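Long-range contact in alpha-1,4-endofucoidanase (Mariniflexile fucanivorans, PDB 6DLH), which hydrolyses alpha-1,4-fucosidic linkages inside fucoidan chains, as a retaining endo-acting enzyme of glycoside hydrolase family 107: residues A340-G354 with G376-N388. Numbering follows the deposited sequence.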
loop_
_atom_site.group_PDB
_atom_site.type_symbol
_atom_site.label_atom_id
_atom_site.label_comp_id
_atom_site.label_asym_id
_atom_site.label_seq_id
_atom_site.Cartn_x
_atom_site.Cartn_y
_atom_site.Cartn_z
ATOM N N ALA A 340 -26.503 -1.201 -1.967
ATOM C CA ALA A 340 -26.098 -0.877 -3.323
ATOM C C ALA A 340 -24.791 -0.091 -3.264
ATOM O O ALA A 340 -24.707 0.915 -2.567
ATOM C CB ALA A 340 -27.192 -0.098 -4.008
ATOM N N HIS A 341 -23.775 -0.568 -3.991
ATOM C CA HIS A 341 -22.476 0.081 -3.977
ATOM C C HIS A 341 -21.853 0.040 -5.371
ATOM O O HIS A 341 -22.021 -0.928 -6.105
ATOM C CB HIS A 341 -21.580 -0.549 -2.898
ATOM C CG HIS A 341 -20.119 -0.346 -3.123
ATOM N ND1 HIS A 341 -19.372 -1.184 -3.934
ATOM C CD2 HIS A 341 -19.269 0.590 -2.656
ATOM C CE1 HIS A 341 -18.120 -0.773 -3.951
ATOM N NE2 HIS A 341 -18.029 0.307 -3.166
ATOM N N PHE A 342 -21.107 1.097 -5.705
ATOM C CA PHE A 342 -20.562 1.288 -7.041
ATOM C C PHE A 342 -19.047 1.451 -6.922
ATOM O O PHE A 342 -18.585 2.109 -5.989
ATOM C CB PHE A 342 -21.272 2.485 -7.690
ATOM C CG PHE A 342 -20.976 2.768 -9.146
ATOM C CD1 PHE A 342 -20.623 1.756 -10.026
ATOM C CD2 PHE A 342 -21.102 4.054 -9.649
ATOM C CE1 PHE A 342 -20.370 2.029 -11.366
ATOM C CE2 PHE A 342 -20.864 4.328 -10.988
ATOM C CZ PHE A 342 -20.506 3.314 -11.848
ATOM N N PHE A 343 -18.296 0.839 -7.862
ATOM C CA PHE A 343 -16.842 0.955 -7.929
ATOM C C PHE A 343 -16.400 1.572 -9.258
ATOM O O PHE A 343 -15.731 0.921 -10.057
ATOM C CB PHE A 343 -16.161 -0.401 -7.695
ATOM C CG PHE A 343 -14.681 -0.355 -7.393
ATOM C CD1 PHE A 343 -14.012 0.851 -7.210
ATOM C CD2 PHE A 343 -13.952 -1.528 -7.263
ATOM C CE1 PHE A 343 -12.657 0.883 -6.913
ATOM C CE2 PHE A 343 -12.600 -1.499 -6.947
ATOM C CZ PHE A 343 -11.949 -0.296 -6.785
ATOM N N PRO A 344 -16.695 2.867 -9.516
ATOM C CA PRO A 344 -16.316 3.510 -10.779
ATOM C C PRO A 344 -14.858 3.970 -10.796
ATOM O O PRO A 344 -14.189 3.958 -9.763
ATOM C CB PRO A 344 -17.246 4.732 -10.804
ATOM C CG PRO A 344 -17.377 5.112 -9.340
ATOM C CD PRO A 344 -17.389 3.788 -8.596
ATOM N N LYS A 345 -14.379 4.372 -11.981
ATOM C CA LYS A 345 -13.064 4.977 -12.142
ATOM C C LYS A 345 -13.229 6.466 -12.416
ATOM O O LYS A 345 -14.091 6.853 -13.198
ATOM C CB LYS A 345 -12.340 4.480 -13.401
ATOM C CG LYS A 345 -12.511 3.020 -13.772
ATOM C CD LYS A 345 -11.887 2.717 -15.117
ATOM C CE LYS A 345 -12.550 1.537 -15.795
ATOM N NZ LYS A 345 -11.708 1.000 -16.889
ATOM N N GLN A 346 -12.343 7.277 -11.829
ATOM C CA GLN A 346 -12.400 8.723 -11.976
ATOM C C GLN A 346 -11.647 9.174 -13.229
ATOM O O GLN A 346 -12.055 10.138 -13.869
ATOM C CB GLN A 346 -11.854 9.396 -10.713
ATOM C CG GLN A 346 -11.938 10.918 -10.734
ATOM C CD GLN A 346 -11.600 11.496 -9.383
ATOM O OE1 GLN A 346 -11.063 10.813 -8.503
ATOM N NE2 GLN A 346 -11.933 12.765 -9.201
ATOM N N SER A 347 -10.552 8.474 -13.568
ATOM C CA SER A 347 -9.756 8.783 -14.750
ATOM C C SER A 347 -10.315 8.028 -15.951
ATOM O O SER A 347 -11.137 7.128 -15.785
ATOM C CB SER A 347 -8.316 8.406 -14.559
ATOM O OG SER A 347 -8.091 7.059 -14.978
ATOM N N THR A 348 -9.806 8.371 -17.143
ATOM C CA THR A 348 -10.199 7.730 -18.389
ATOM C C THR A 348 -9.494 6.385 -18.575
ATOM O O THR A 348 -9.810 5.660 -19.513
ATOM C CB THR A 348 -9.895 8.622 -19.607
ATOM O OG1 THR A 348 -8.493 8.895 -19.615
ATOM C CG2 THR A 348 -10.657 9.928 -19.622
ATOM N N THR A 349 -8.538 6.036 -17.706
ATOM C CA THR A 349 -7.630 4.953 -18.067
ATOM C C THR A 349 -7.676 3.778 -17.089
ATOM O O THR A 349 -7.709 2.630 -17.525
ATOM C CB THR A 349 -6.222 5.470 -18.401
ATOM O OG1 THR A 349 -5.768 6.243 -17.291
ATOM C CG2 THR A 349 -6.189 6.316 -19.658
ATOM N N SER A 350 -7.643 4.039 -15.779
ATOM C CA SER A 350 -7.608 2.940 -14.824
ATOM C C SER A 350 -8.239 3.358 -13.502
ATOM O O SER A 350 -8.684 4.494 -13.363
ATOM C CB SER A 350 -6.207 2.427 -14.631
ATOM O OG SER A 350 -5.398 3.410 -14.022
ATOM N N TRP A 351 -8.279 2.424 -12.543
ATOM C CA TRP A 351 -8.910 2.675 -11.255
ATOM C C TRP A 351 -8.017 3.520 -10.349
ATOM O O TRP A 351 -8.528 4.285 -9.545
ATOM C CB TRP A 351 -9.358 1.375 -10.566
ATOM C CG TRP A 351 -10.745 0.942 -10.946
ATOM C CD1 TRP A 351 -11.917 1.337 -10.367
ATOM C CD2 TRP A 351 -11.107 0.055 -12.023
ATOM N NE1 TRP A 351 -12.982 0.763 -11.010
ATOM C CE2 TRP A 351 -12.519 -0.032 -12.025
ATOM C CE3 TRP A 351 -10.383 -0.657 -12.991
ATOM C CZ2 TRP A 351 -13.217 -0.817 -12.945
ATOM C CZ3 TRP A 351 -11.073 -1.438 -13.898
ATOM C CH2 TRP A 351 -12.472 -1.515 -13.873
ATOM N N ASN A 352 -6.692 3.384 -10.467
ATOM C CA ASN A 352 -5.813 3.850 -9.404
ATOM C C ASN A 352 -4.856 4.933 -9.901
ATOM O O ASN A 352 -4.077 5.480 -9.119
ATOM C CB ASN A 352 -5.046 2.693 -8.757
ATOM C CG ASN A 352 -4.013 2.090 -9.687
ATOM O OD1 ASN A 352 -4.230 2.013 -10.892
ATOM N ND2 ASN A 352 -2.894 1.653 -9.137
ATOM N N ALA A 353 -4.933 5.247 -11.195
ATOM C CA ALA A 353 -4.030 6.195 -11.827
ATOM C C ALA A 353 -4.689 6.716 -13.098
ATOM O O ALA A 353 -5.723 6.195 -13.515
ATOM C CB ALA A 353 -2.717 5.515 -12.125
ATOM N N GLY A 354 -4.095 7.747 -13.702
ATOM C CA GLY A 354 -4.630 8.292 -14.937
ATOM C C GLY A 354 -4.631 9.818 -14.954
ATOM O O GLY A 354 -5.085 10.463 -14.013
ATOM N N GLY A 376 -26.826 4.806 -2.024
ATOM C CA GLY A 376 -25.888 3.780 -1.608
ATOM C C GLY A 376 -24.501 4.365 -1.360
ATOM O O GLY A 376 -24.370 5.489 -0.879
ATOM N N GLY A 377 -23.474 3.585 -1.706
ATOM C CA GLY A 377 -22.095 3.976 -1.465
ATOM C C GLY A 377 -21.265 3.874 -2.735
ATOM O O GLY A 377 -21.618 3.121 -3.644
ATOM N N ILE A 378 -20.183 4.658 -2.786
ATOM C CA ILE A 378 -19.300 4.683 -3.941
ATOM C C ILE A 378 -17.848 4.679 -3.470
ATOM O O ILE A 378 -17.429 5.568 -2.726
ATOM C CB ILE A 378 -19.587 5.896 -4.852
ATOM C CG1 ILE A 378 -21.020 5.876 -5.398
ATOM C CG2 ILE A 378 -18.557 5.942 -5.979
ATOM C CD1 ILE A 378 -21.406 7.129 -6.160
ATOM N N THR A 379 -17.097 3.658 -3.910
ATOM C CA THR A 379 -15.648 3.710 -3.872
ATOM C C THR A 379 -15.167 4.304 -5.189
ATOM O O THR A 379 -15.158 3.615 -6.201
ATOM C CB THR A 379 -15.021 2.315 -3.743
ATOM O OG1 THR A 379 -15.625 1.629 -2.649
ATOM C CG2 THR A 379 -13.524 2.375 -3.529
ATOM N N TRP A 380 -14.782 5.583 -5.185
ATOM C CA TRP A 380 -14.194 6.127 -6.395
ATOM C C TRP A 380 -12.809 5.526 -6.578
ATOM O O TRP A 380 -12.016 5.488 -5.639
ATOM C CB TRP A 380 -14.143 7.660 -6.368
ATOM C CG TRP A 380 -15.424 8.269 -6.843
ATOM C CD1 TRP A 380 -16.407 8.833 -6.079
ATOM C CD2 TRP A 380 -15.886 8.317 -8.203
ATOM N NE1 TRP A 380 -17.433 9.265 -6.876
ATOM C CE2 TRP A 380 -17.144 8.953 -8.183
ATOM C CE3 TRP A 380 -15.347 7.910 -9.428
ATOM C CZ2 TRP A 380 -17.863 9.198 -9.351
ATOM C CZ3 TRP A 380 -16.057 8.147 -10.584
ATOM C CH2 TRP A 380 -17.302 8.775 -10.536
ATOM N N GLY A 381 -12.548 5.048 -7.797
ATOM C CA GLY A 381 -11.187 4.778 -8.216
ATOM C C GLY A 381 -10.479 6.104 -8.460
ATOM O O GLY A 381 -10.535 6.631 -9.571
ATOM N N THR A 382 -9.833 6.622 -7.406
ATOM C CA THR A 382 -9.171 7.917 -7.398
ATOM C C THR A 382 -7.728 7.749 -7.853
ATOM O O THR A 382 -6.985 6.977 -7.256
ATOM C CB THR A 382 -9.203 8.533 -5.989
ATOM O OG1 THR A 382 -8.654 7.590 -5.059
ATOM C CG2 THR A 382 -10.596 8.933 -5.548
ATOM N N PRO A 383 -7.270 8.475 -8.900
ATOM C CA PRO A 383 -5.917 8.290 -9.435
ATOM C C PRO A 383 -4.801 9.007 -8.668
ATOM O O PRO A 383 -4.900 10.194 -8.345
ATOM C CB PRO A 383 -6.027 8.910 -10.837
ATOM C CG PRO A 383 -7.062 10.012 -10.682
ATOM C CD PRO A 383 -8.036 9.492 -9.640
ATOM N N LEU A 384 -3.717 8.269 -8.402
ATOM C CA LEU A 384 -2.493 8.848 -7.882
ATOM C C LEU A 384 -1.599 9.212 -9.064
ATOM O O LEU A 384 -1.814 8.725 -10.174
ATOM C CB LEU A 384 -1.818 7.824 -6.966
ATOM C CG LEU A 384 -2.687 7.280 -5.838
ATOM C CD1 LEU A 384 -1.955 6.181 -5.079
ATOM C CD2 LEU A 384 -3.137 8.396 -4.895
ATOM N N VAL A 385 -0.590 10.053 -8.819
ATOM C CA VAL A 385 0.245 10.582 -9.890
ATOM C C VAL A 385 1.107 9.484 -10.531
ATOM O O VAL A 385 1.187 9.410 -11.754
ATOM C CB VAL A 385 1.079 11.785 -9.403
ATOM C CG1 VAL A 385 2.245 12.114 -10.335
ATOM C CG2 VAL A 385 0.200 13.008 -9.177
ATOM N N ARG A 386 1.773 8.654 -9.715
ATOM C CA ARG A 386 2.631 7.597 -10.228
ATOM C C ARG A 386 2.660 6.445 -9.225
ATOM O O ARG A 386 3.184 6.572 -8.117
ATOM C CB ARG A 386 4.031 8.148 -10.526
ATOM C CG ARG A 386 4.875 7.273 -11.444
ATOM C CD ARG A 386 6.319 7.730 -11.575
ATOM N NE ARG A 386 6.452 9.083 -12.088
ATOM C CZ ARG A 386 6.961 10.108 -11.415
ATOM N NH1 ARG A 386 7.640 9.910 -10.297
ATOM N NH2 ARG A 386 6.777 11.336 -11.861
ATOM N N THR A 387 2.101 5.305 -9.629
ATOM C CA THR A 387 1.814 4.246 -8.677
ATOM C C THR A 387 2.926 3.196 -8.631
ATOM O O THR A 387 3.018 2.454 -7.658
ATOM C CB THR A 387 0.452 3.608 -8.973
ATOM O OG1 THR A 387 0.487 3.185 -10.337
ATOM C CG2 THR A 387 -0.702 4.556 -8.728
ATOM N N ASN A 388 3.750 3.125 -9.685
ATOM C CA ASN A 388 4.802 2.119 -9.802
ATOM C C ASN A 388 5.914 2.393 -8.789
ATOM O O ASN A 388 6.640 3.371 -8.926
ATOM C CB ASN A 388 5.364 2.095 -11.227
ATOM C CG ASN A 388 6.461 1.072 -11.461
ATOM O OD1 ASN A 388 6.941 0.423 -10.532
ATOM N ND2 ASN A 388 6.860 0.924 -12.713
HETATM O O HOH W 1 -8.915 6.658 -11.820
HETATM O O HOH W 2 -1.670 9.119 -12.924
#
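H341 and T379 form the polar side-chain link across the contact. Chi1 of 158° sets the imidazole, CG lying anti to the backbone N, so that its NE2-H points almost straight at T379 OG1, 2.8 Å away in the ring plane. The carbonyl of T291 takes ND1, fixing the ring at both nitrogens, while the threonine hydroxyl is also bonded to Y80 and E145. Replacing H341 with alanine is likely to leave T379 OG1 and the T291 carbonyl without that partner and the space beside G377 O less filled.

Backbone bonds pair the strands in parallel: G377 N to A340 O, F342 N to G377 O and T379 N to F342 O. Beyond them, G381 N reaches P344 O, Q346 N reaches G381 O and L384 N bonds to N352 O. One water joins S347 N to G381 O; another joins G354 N to L384 O.

Apolar contact centres on P344. Its CG lies over the six-membered ring of W380 in a CH-pi contact, 3.5 Å from the centroid, and its CD meets I378 CG2 (3.6 Å), which rests on the same indole face. The edge of F343 brings CD1 within 3.2 Å of T379 O. Q346 OE1 is buried against P383 CD and T382 CG2 without a polar partner; the amide's NE2 bonds to Q404.

Strands 341-342 and 377-379, connected through helix 361-372, form a beta-alpha-beta unit of the catalytic domain's parallel sheet, where 377-379 also adjoins 46-49, consistent with a GH29-like (beta/alpha)8-type barrel. F342 packs on helix 307-321, and Q346 and P383 on helix 399-415.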